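Local coordinates for hypothetical protein, GDSL-like Lipase/Acylhydrolase family protein (Bacteroides uniformis, PDB 4M8K), which probably acts as a hydrolase of the GDSL-like lipase and acylhydrolase family, presumably cleaving ester bonds, at residues D96-S101 with W138-L143; A128-Y133 with S175-D180; P148-L153 with D183-H188. All coordinates share one frame; numbering follows the deposited sequence.

All three contacts lie in or beside the layer formed by helices 146-160 and 176-189. Contact 3 joins these two helices. Contact 2 brings the loop before the first of them onto the N-terminal turn of the second, its centre about 10 Å from that of contact 3; Tyr133 of contact 2 touches Ile185 of contact 3, CD1 to CG1 at 3.8 Å. Contact 1 is a surface link between two loops, about 15 Å from contact 3 between centres and joined to it where Leu143 CD2 packs 3.6 Å from Tyr152 CB. Contacts 1 and 2 do not touch; their nearest atoms are about 7 Å apart. The Gly-Asp-Ser signature of the family lies at the C-terminal end of strand 22-27, outside all six segments.

Contact 1 (D96-S101 with W138-L143); sequences DYSDRS and WTKADL
Next to Ser98, which meets Lys140 across this contact, two flat groups are layered within 96-101. Arg100 CD sits over the centre of one face of the Tyr97 ring, 3.7 Å above its plane, while Tyr97 CE1 covers one face of the Arg100 guanidinium toward its rim. At the guanidinium edge, in plane, lies the carboxylate of Asp99: NE donates to OD1 and NH2 to OD2, a side-on salt bridge that fixes the rotation of both groups. Arginine suits this place: its methylenes cover the ring while its charge reaches past.

The link itself is one bond, from Lys140 NZ to Ser98 OG at 2.9 Å. Lys140 starts with CG anti to the backbone N (chi1 173°) and bends at chi2 and chi4, carrying the amine across to the other loop. In the three-layer alpha/beta/alpha fold of GDSL-type enzymes, both segments belong to loops around the parallel sheet, one before strand 114-118 and the other before helix 146-160. An Asx turn positions Ser98, Ser98 N donating to Asp96 OD1 at 3.0 Å. Asp96 OD1 also lies 4.6 Å from Lys140 NZ; the opposite charges probably attract without forming a salt bridge. Tyr144 OH adds a weak bond to the amine. An ST motif braces the lysine's own loop: Asp142 N donates to Thr139 OG1 at 2.9 Å, and Thr139 N returns a bond to Asp142 OD2.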
loop_
_atom_site.group_PDB
_atom_site.type_symbol
_atom_site.label_atom_id
_atom_site.label_comp_id
_atom_site.label_asym_id
_atom_site.label_seq_id
_atom_site.Cartn_x
_atom_site.Cartn_y
_atom_site.Cartn_z
ATOM N N ASP A 96 -15.427 -12.877 -1.782
ATOM C CA ASP A 96 -14.223 -13.360 -2.402
ATOM C C ASP A 96 -13.511 -12.218 -3.156
ATOM O O ASP A 96 -13.956 -11.783 -4.197
ATOM C CB ASP A 96 -14.526 -14.496 -3.357
ATOM C CG ASP A 96 -13.308 -15.289 -3.646
ATOM O OD1 ASP A 96 -12.337 -14.749 -4.194
ATOM O OD2 ASP A 96 -13.311 -16.453 -3.272
ATOM N N TYR A 97 -12.391 -11.754 -2.614
ATOM C CA TYR A 97 -11.658 -10.657 -3.211
ATOM C C TYR A 97 -10.477 -11.156 -4.094
ATOM O O TYR A 97 -9.479 -10.449 -4.292
ATOM C CB TYR A 97 -11.212 -9.709 -2.105
ATOM C CG TYR A 97 -12.208 -8.618 -1.734
ATOM C CD1 TYR A 97 -13.564 -8.674 -2.114
ATOM C CD2 TYR A 97 -11.786 -7.512 -1.003
ATOM C CE1 TYR A 97 -14.435 -7.632 -1.800
ATOM C CE2 TYR A 97 -12.647 -6.492 -0.686
ATOM C CZ TYR A 97 -13.953 -6.523 -1.098
ATOM O OH TYR A 97 -14.761 -5.486 -0.698
ATOM N N SER A 98 -10.594 -12.376 -4.611
ATOM C CA SER A 98 -9.576 -12.951 -5.508
ATOM C C SER A 98 -9.474 -12.133 -6.773
ATOM O O SER A 98 -8.530 -12.314 -7.553
ATOM C CB SER A 98 -9.928 -14.414 -5.919
ATOM O OG SER A 98 -10.074 -15.234 -4.787
ATOM N N ASP A 99 -10.483 -11.323 -7.059
ATOM C CA ASP A 99 -10.460 -10.462 -8.213
ATOM C C ASP A 99 -9.694 -9.139 -7.964
ATOM O O ASP A 99 -9.459 -8.425 -8.901
ATOM C CB ASP A 99 -11.902 -10.132 -8.700
ATOM C CG ASP A 99 -12.752 -9.407 -7.671
ATOM O OD1 ASP A 99 -12.372 -9.273 -6.491
ATOM O OD2 ASP A 99 -13.879 -8.981 -8.034
ATOM N N ARG A 100 -9.292 -8.810 -6.735
ATOM C CA ARG A 100 -8.725 -7.493 -6.446
ATOM C C ARG A 100 -7.720 -7.413 -5.324
ATOM O O ARG A 100 -7.291 -6.304 -4.976
ATOM C CB ARG A 100 -9.830 -6.496 -6.077
ATOM C CG ARG A 100 -10.543 -6.844 -4.752
ATOM C CD ARG A 100 -11.886 -6.070 -4.618
ATOM N NE ARG A 100 -12.864 -6.635 -5.521
ATOM C CZ ARG A 100 -14.065 -6.111 -5.735
ATOM N NH1 ARG A 100 -14.442 -4.964 -5.155
ATOM N NH2 ARG A 100 -14.870 -6.714 -6.556
ATOM N N SER A 101 -7.309 -8.539 -4.779
ATOM C CA SER A 101 -6.455 -8.511 -3.620
ATOM C C SER A 101 -5.063 -8.090 -4.010
ATOM O O SER A 101 -4.710 -8.214 -5.188
ATOM C CB SER A 101 -6.468 -9.883 -2.954
ATOM O OG SER A 101 -6.070 -10.867 -3.863
ATOM N N TRP A 138 2.336 -22.040 -0.379
ATOM C CA TRP A 138 1.026 -21.390 -0.336
ATOM C C TRP A 138 0.052 -21.987 -1.336
ATOM O O TRP A 138 0.294 -21.976 -2.571
ATOM C CB TRP A 138 1.162 -19.923 -0.628
ATOM C CG TRP A 138 2.166 -19.182 0.229
ATOM C CD1 TRP A 138 1.965 -18.700 1.469
ATOM C CD2 TRP A 138 3.506 -18.849 -0.116
ATOM N NE1 TRP A 138 3.079 -18.075 1.931
ATOM C CE2 TRP A 138 4.037 -18.115 0.965
ATOM C CE3 TRP A 138 4.299 -19.064 -1.244
ATOM C CZ2 TRP A 138 5.341 -17.643 0.982
ATOM C CZ3 TRP A 138 5.601 -18.582 -1.238
ATOM C CH2 TRP A 138 6.112 -17.889 -0.122
ATOM N N THR A 139 -1.074 -22.461 -0.823
ATOM C CA THR A 139 -2.242 -22.777 -1.683
ATOM C C THR A 139 -3.158 -21.588 -1.828
ATOM O O THR A 139 -3.135 -20.655 -1.018
ATOM C CB THR A 139 -3.031 -23.953 -1.115
ATOM O OG1 THR A 139 -3.744 -23.554 0.075
ATOM C CG2 THR A 139 -2.089 -25.155 -0.774
ATOM N N LYS A 140 -3.993 -21.614 -2.845
ATOM C CA LYS A 140 -5.061 -20.594 -2.950
ATOM C C LYS A 140 -5.880 -20.524 -1.637
ATOM O O LYS A 140 -6.161 -19.438 -1.122
ATOM C CB LYS A 140 -5.956 -20.900 -4.124
ATOM C CG LYS A 140 -7.224 -20.021 -4.259
ATOM C CD LYS A 140 -6.889 -18.589 -4.523
ATOM C CE LYS A 140 -8.107 -17.691 -4.347
ATOM N NZ LYS A 140 -9.297 -18.043 -5.179
ATOM N N ALA A 141 -6.218 -21.697 -1.111
ATOM C CA ALA A 141 -7.007 -21.775 0.139
ATOM C C ALA A 141 -6.309 -21.036 1.289
ATOM O O ALA A 141 -6.957 -20.219 2.002
ATOM C CB ALA A 141 -7.310 -23.218 0.507
ATOM N N ASP A 142 -4.995 -21.290 1.439
ATOM C CA ASP A 142 -4.196 -20.693 2.498
ATOM C C ASP A 142 -4.284 -19.150 2.388
ATOM O O ASP A 142 -4.264 -18.435 3.388
ATOM C CB ASP A 142 -2.741 -21.009 2.347
ATOM C CG ASP A 142 -2.394 -22.442 2.632
ATOM O OD1 ASP A 142 -3.124 -23.071 3.401
ATOM O OD2 ASP A 142 -1.355 -22.895 2.095
ATOM N N LEU A 143 -4.369 -18.656 1.172
ATOM C CA LEU A 143 -4.178 -17.236 0.913
ATOM C C LEU A 143 -5.422 -16.381 1.192
ATOM O O LEU A 143 -5.358 -15.170 1.020
ATOM C CB LEU A 143 -3.654 -17.021 -0.503
ATOM C CG LEU A 143 -2.246 -17.526 -0.778
ATOM C CD1 LEU A 143 -1.928 -17.463 -2.259
ATOM C CD2 LEU A 143 -1.243 -16.718 -0.000
#

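Contact 2 (A128-Y133 with S175-D180); sequences APIGAY and SEEVTD
Ile130 reaches from its loop onto the first turn of helix 176-189 and lies aslant the side chain of Glu177. With CG1 beside the backbone N (chi1 -66°), the longer branch of the isoleucine is the one that meets the helix. Ile130 CD1 rests 3.8 Å from Glu177 CB and 4.0 Å from Val178 CG2, so the branched hydrocarbon covers both an aliphatic stem and a buried valine. Glu177 holds CG anti to its carbonyl carbon (chi1 -74°) and runs extended from there, which lays the carboxylate alongside the loop and brings OE1 to 3.2 Å from Ile130 CG1. This is a close van der Waals approach of an oxygen to a methylene; a glutamate suits the spot because its stem packs while its charged end remains at the surface. Farther along, Tyr133 OH comes to 4.2 Å from Asp180 O, and forms a weak hydrogen bond with Ser181 OG. Between Ile130 and Tyr133, Gly131 has a positive phi of 65°, which a residue without a side chain adopts readily.

Ser175 is the N-cap of the helix, Ser175 OG accepting from Val178 N at 3.1 Å. Ser175 O takes two bonds, from Thr179 N and, at 2.8 Å, from Thr179 OG1, which approach from opposite faces of the carbonyl plane.

The loop is placed by helix 146-160: backbone bonds tie Pro129 to Phe146 and Ile130 to Arg147, and Val178 touches Phe146, so 128-133 runs beside the starts of helices 146-160 and 176-189, the two that flank strand 165-170 in the chain.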
loop_
_atom_site.group_PDB
_atom_site.type_symbol
_atom_site.label_atom_id
_atom_site.label_comp_id
_atom_site.label_asym_id
_atom_site.label_seq_id
_atom_site.Cartn_x
_atom_site.Cartn_y
_atom_site.Cartn_z
ATOM N N ALA A 128 -10.768 -10.297 8.333
ATOM C CA ALA A 128 -10.277 -11.444 7.595
ATOM C C ALA A 128 -9.528 -12.330 8.561
ATOM O O ALA A 128 -8.931 -11.831 9.504
ATOM C CB ALA A 128 -9.380 -11.008 6.428
ATOM N N PRO A 129 -9.601 -13.655 8.347
ATOM C CA PRO A 129 -8.915 -14.588 9.237
ATOM C C PRO A 129 -7.437 -14.351 9.206
ATOM O O PRO A 129 -6.897 -14.016 8.148
ATOM C CB PRO A 129 -9.268 -15.963 8.669
ATOM C CG PRO A 129 -9.771 -15.735 7.283
ATOM C CD PRO A 129 -10.311 -14.348 7.254
ATOM N N ILE A 130 -6.772 -14.481 10.346
ATOM C CA ILE A 130 -5.349 -14.172 10.435
ATOM C C ILE A 130 -4.456 -15.294 9.953
ATOM O O ILE A 130 -3.380 -15.061 9.366
ATOM C CB ILE A 130 -4.983 -13.797 11.881
ATOM C CG1 ILE A 130 -5.673 -12.507 12.245
ATOM C CG2 ILE A 130 -3.490 -13.596 12.036
ATOM C CD1 ILE A 130 -5.156 -11.288 11.508
ATOM N N GLY A 131 -4.885 -16.514 10.257
ATOM C CA GLY A 131 -4.153 -17.703 9.862
ATOM C C GLY A 131 -2.798 -17.819 10.526
ATOM O O GLY A 131 -2.580 -17.226 11.579
ATOM N N ALA A 132 -1.897 -18.545 9.868
ATOM C CA ALA A 132 -0.556 -18.843 10.391
ATOM C C ALA A 132 0.530 -18.208 9.551
ATOM O O ALA A 132 0.390 -18.040 8.328
ATOM C CB ALA A 132 -0.353 -20.344 10.440
ATOM N N TYR A 133 1.613 -17.804 10.196
ATOM C CA TYR A 133 2.806 -17.418 9.467
ATOM C C TYR A 133 3.176 -18.573 8.572
ATOM O O TYR A 133 3.057 -19.722 8.964
ATOM C CB TYR A 133 3.959 -17.110 10.409
ATOM C CG TYR A 133 3.652 -15.922 11.262
ATOM C CD1 TYR A 133 3.644 -14.653 10.704
ATOM C CD2 TYR A 133 3.303 -16.062 12.615
ATOM C CE1 TYR A 133 3.362 -13.545 11.461
ATOM C CE2 TYR A 133 2.970 -14.942 13.385
ATOM C CZ TYR A 133 3.023 -13.682 12.806
ATOM O OH TYR A 133 2.733 -12.531 13.532
ATOM N N SER A 175 -5.937 -3.563 13.852
ATOM C CA SER A 175 -5.892 -4.613 14.864
ATOM C C SER A 175 -4.487 -4.910 15.261
ATOM O O SER A 175 -3.570 -4.785 14.477
ATOM C CB SER A 175 -6.575 -5.901 14.357
ATOM O OG SER A 175 -5.884 -6.554 13.331
ATOM N N GLU A 176 -4.344 -5.344 16.514
ATOM C CA GLU A 176 -3.090 -5.811 17.049
ATOM C C GLU A 176 -2.517 -6.899 16.200
ATOM O O GLU A 176 -1.348 -6.889 15.881
ATOM C CB GLU A 176 -3.318 -6.370 18.454
ATOM C CG GLU A 176 -2.094 -6.276 19.341
ATOM C CD GLU A 176 -2.411 -6.515 20.829
ATOM O OE1 GLU A 176 -3.127 -7.494 21.195
ATOM O OE2 GLU A 176 -1.936 -5.701 21.634
ATOM N N GLU A 177 -3.342 -7.845 15.814
ATOM C CA GLU A 177 -2.870 -8.981 15.000
ATOM C C GLU A 177 -2.381 -8.598 13.593
ATOM O O GLU A 177 -1.345 -9.080 13.180
ATOM C CB GLU A 177 -3.942 -10.065 14.928
ATOM C CG GLU A 177 -4.016 -10.792 16.254
ATOM C CD GLU A 177 -5.199 -11.730 16.374
ATOM O OE1 GLU A 177 -5.918 -11.943 15.375
ATOM O OE2 GLU A 177 -5.416 -12.249 17.488
ATOM N N VAL A 178 -3.101 -7.737 12.869
ATOM C CA VAL A 178 -2.640 -7.271 11.568
ATOM C C VAL A 178 -1.370 -6.424 11.716
ATOM O O VAL A 178 -0.413 -6.534 10.943
ATOM C CB VAL A 178 -3.772 -6.496 10.819
ATOM C CG1 VAL A 178 -3.235 -5.664 9.661
ATOM C CG2 VAL A 178 -4.828 -7.475 10.298
ATOM N N THR A 179 -1.343 -5.600 12.736
ATOM C CA THR A 179 -0.213 -4.721 12.942
ATOM C C THR A 179 1.075 -5.508 13.262
ATOM O O THR A 179 2.155 -5.280 12.644
ATOM C CB THR A 179 -0.516 -3.730 14.075
ATOM O OG1 THR A 179 -1.677 -2.935 13.723
ATOM C CG2 THR A 179 0.649 -2.823 14.257
ATOM N N ASP A 180 0.953 -6.422 14.209
ATOM C CA ASP A 180 2.076 -7.223 14.655
ATOM C C ASP A 180 2.524 -8.166 13.533
ATOM O O ASP A 180 3.739 -8.424 13.344
ATOM C CB ASP A 180 1.716 -8.057 15.900
ATOM C CG ASP A 180 1.611 -7.237 17.190
ATOM O OD1 ASP A 180 2.040 -6.071 17.203
ATOM O OD2 ASP A 180 1.101 -7.796 18.188
#

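Contact 3 (P148-L153 with D183-H188)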
loop_
_atom_site.group_PDB
_atom_site.type_symbol
_atom_site.label_atom_id
_atom_site.label_comp_id
_atom_site.label_asym_id
_atom_site.label_seq_id
_atom_site.Cartn_x
_atom_site.Cartn_y
_atom_site.Cartn_z
ATOM N N PRO A 148 -0.525 -15.831 5.776
ATOM C CA PRO A 148 0.027 -16.414 4.547
ATOM C C PRO A 148 0.030 -15.437 3.350
ATOM O O PRO A 148 1.003 -15.389 2.620
ATOM C CB PRO A 148 -0.887 -17.602 4.286
ATOM C CG PRO A 148 -1.535 -17.929 5.616
ATOM C CD PRO A 148 -1.634 -16.617 6.336
ATOM N N ALA A 149 -1.053 -14.664 3.172
ATOM C CA ALA A 149 -1.138 -13.694 2.061
ATOM C C ALA A 149 -0.053 -12.613 2.075
ATOM O O ALA A 149 0.548 -12.361 1.043
ATOM C CB ALA A 149 -2.516 -13.071 2.017
ATOM N N PHE A 150 0.235 -12.039 3.244
ATOM C CA PHE A 150 1.245 -11.003 3.384
ATOM C C PHE A 150 2.625 -11.580 3.243
ATOM O O PHE A 150 3.507 -10.973 2.641
ATOM C CB PHE A 150 1.095 -10.256 4.731
ATOM C CG PHE A 150 1.887 -9.003 4.790
ATOM C CD1 PHE A 150 1.476 -7.847 4.140
ATOM C CD2 PHE A 150 3.082 -8.977 5.507
ATOM C CE1 PHE A 150 2.276 -6.702 4.160
ATOM C CE2 PHE A 150 3.853 -7.816 5.571
ATOM C CZ PHE A 150 3.448 -6.684 4.895
ATOM N N CYS A 151 2.840 -12.786 3.774
ATOM C CA CYS A 151 4.097 -13.471 3.459
ATOM C C CYS A 151 4.234 -13.663 1.938
ATOM O O CYS A 151 5.306 -13.460 1.359
ATOM C CB CYS A 151 4.149 -14.837 4.154
ATOM S SG CYS A 151 4.191 -14.857 5.983
ATOM N N TYR A 152 3.166 -14.147 1.284
ATOM C CA TYR A 152 3.262 -14.469 -0.139
ATOM C C TYR A 152 3.560 -13.164 -0.893
ATOM O O TYR A 152 4.320 -13.139 -1.872
ATOM C CB TYR A 152 2.009 -15.218 -0.620
ATOM C CG TYR A 152 1.825 -15.351 -2.140
ATOM C CD1 TYR A 152 1.243 -14.329 -2.897
ATOM C CD2 TYR A 152 2.198 -16.492 -2.804
ATOM C CE1 TYR A 152 1.050 -14.451 -4.281
ATOM C CE2 TYR A 152 1.983 -16.635 -4.173
ATOM C CZ TYR A 152 1.415 -15.628 -4.900
ATOM O OH TYR A 152 1.254 -15.771 -6.243
ATOM N N LEU A 153 2.991 -12.081 -0.407
ATOM C CA LEU A 153 3.140 -10.762 -1.035
ATOM C C LEU A 153 4.583 -10.344 -1.056
ATOM O O LEU A 153 5.157 -10.061 -2.126
ATOM C CB LEU A 153 2.280 -9.718 -0.287
ATOM C CG LEU A 153 2.311 -8.290 -0.864
ATOM C CD1 LEU A 153 1.802 -8.252 -2.296
ATOM C CD2 LEU A 153 1.489 -7.341 -0.010
ATOM N N ASP A 183 4.642 -6.489 10.898
ATOM C CA ASP A 183 5.975 -6.114 11.357
ATOM C C ASP A 183 6.869 -7.337 11.401
ATOM O O ASP A 183 8.011 -7.289 10.979
ATOM C CB ASP A 183 5.921 -5.435 12.715
ATOM C CG ASP A 183 7.177 -4.636 12.997
ATOM O OD1 ASP A 183 7.577 -3.796 12.209
ATOM O OD2 ASP A 183 7.801 -4.852 13.998
ATOM N N GLU A 184 6.333 -8.428 11.917
ATOM C CA GLU A 184 7.061 -9.702 11.977
ATOM C C GLU A 184 7.436 -10.236 10.576
ATOM O O GLU A 184 8.550 -10.710 10.327
ATOM C CB GLU A 184 6.215 -10.747 12.699
ATOM C CG GLU A 184 6.761 -12.173 12.598
ATOM C CD GLU A 184 8.148 -12.340 13.211
ATOM O OE1 GLU A 184 8.710 -11.390 13.802
ATOM O OE2 GLU A 184 8.701 -13.448 13.127
ATOM N N ILE A 185 6.476 -10.195 9.665
ATOM C CA ILE A 185 6.703 -10.673 8.309
ATOM C C ILE A 185 7.659 -9.754 7.536
ATOM O O ILE A 185 8.549 -10.285 6.830
ATOM C CB ILE A 185 5.344 -10.887 7.541
ATOM C CG1 ILE A 185 4.517 -11.957 8.243
ATOM C CG2 ILE A 185 5.591 -11.315 6.111
ATOM C CD1 ILE A 185 3.073 -12.019 7.821
ATOM N N CYS A 186 7.524 -8.417 7.654
ATOM C CA CYS A 186 8.531 -7.508 7.133
ATOM C C CYS A 186 9.923 -7.847 7.649
ATOM O O CYS A 186 10.886 -7.907 6.875
ATOM C CB CYS A 186 8.237 -6.085 7.515
ATOM S SG CYS A 186 6.845 -5.393 6.555
ATOM N N ARG A 187 10.033 -8.096 8.937
ATOM C CA ARG A 187 11.350 -8.497 9.522
ATOM C C ARG A 187 11.874 -9.820 8.903
ATOM O O ARG A 187 13.070 -9.938 8.555
ATOM C CB ARG A 187 11.258 -8.570 11.048
ATOM C CG ARG A 187 12.599 -8.989 11.732
ATOM C CD ARG A 187 12.491 -9.995 12.909
ATOM N NE ARG A 187 11.699 -11.203 12.583
ATOM C CZ ARG A 187 12.157 -12.267 11.921
ATOM N NH1 ARG A 187 13.415 -12.328 11.528
ATOM N NH2 ARG A 187 11.358 -13.300 11.661
ATOM N N HIS A 188 10.993 -10.802 8.729
ATOM C CA HIS A 188 11.409 -12.044 8.086
ATOM C C HIS A 188 12.053 -11.758 6.729
ATOM O O HIS A 188 13.094 -12.245 6.434
ATOM C CB HIS A 188 10.222 -12.995 7.901
ATOM C CG HIS A 188 10.587 -14.304 7.243
ATOM N ND1 HIS A 188 10.991 -15.420 7.962
ATOM C CD2 HIS A 188 10.636 -14.668 5.935
ATOM C CE1 HIS A 188 11.282 -16.409 7.130
ATOM N NE2 HIS A 188 11.088 -15.978 5.893
#
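Phe150 and Cys151 meet Ile185 and Cys186 where two neighbouring helices of the alpha/beta fold pack together, one leading into strand 165-170 and the other following it. Such helices run nearly the same way, as consecutive crossovers of a parallel sheet should: the segment axes approach to 9.9 Å and cross at -30°. Walking along 148-153, Pro148 and Ala149 turn away from the partner helix, Pro148 against Gln134 and Ala149 against Cys88.

Phe150 has CG anti to the backbone N (chi1 -167°), which swings the ring toward the other helix. Ile185 CB lies at the ring edge, in plane, 3.6 Å from Phe150 CD2, and Ile185 CG2 approaches Phe150 CD2 obliquely at 3.5 Å. Cys186 SG also stands at the edge, 5.1 Å from the Phe150 ring centroid, a sulfur-aromatic contact. Both Phe150 and Cys186 reach Asn168, so the flat ring packs between the helices and strand 165-170 with the compact cysteine at its edge.

Next, Cys151 sets SG 3.6 Å from Ile185 CD1; the backbones are nearest here, and a compact residue permits that. Tyr152 points away, meeting Trp138 edge-to-face, and Leu153 packs on Ile106. On the facing helix Arg187 grips Glu184 with two nitrogens: NE reaches OE1 at 3.2 Å and NH2 reaches OE2 at 3.0 Å, each oxygen met from above the carboxylate plane.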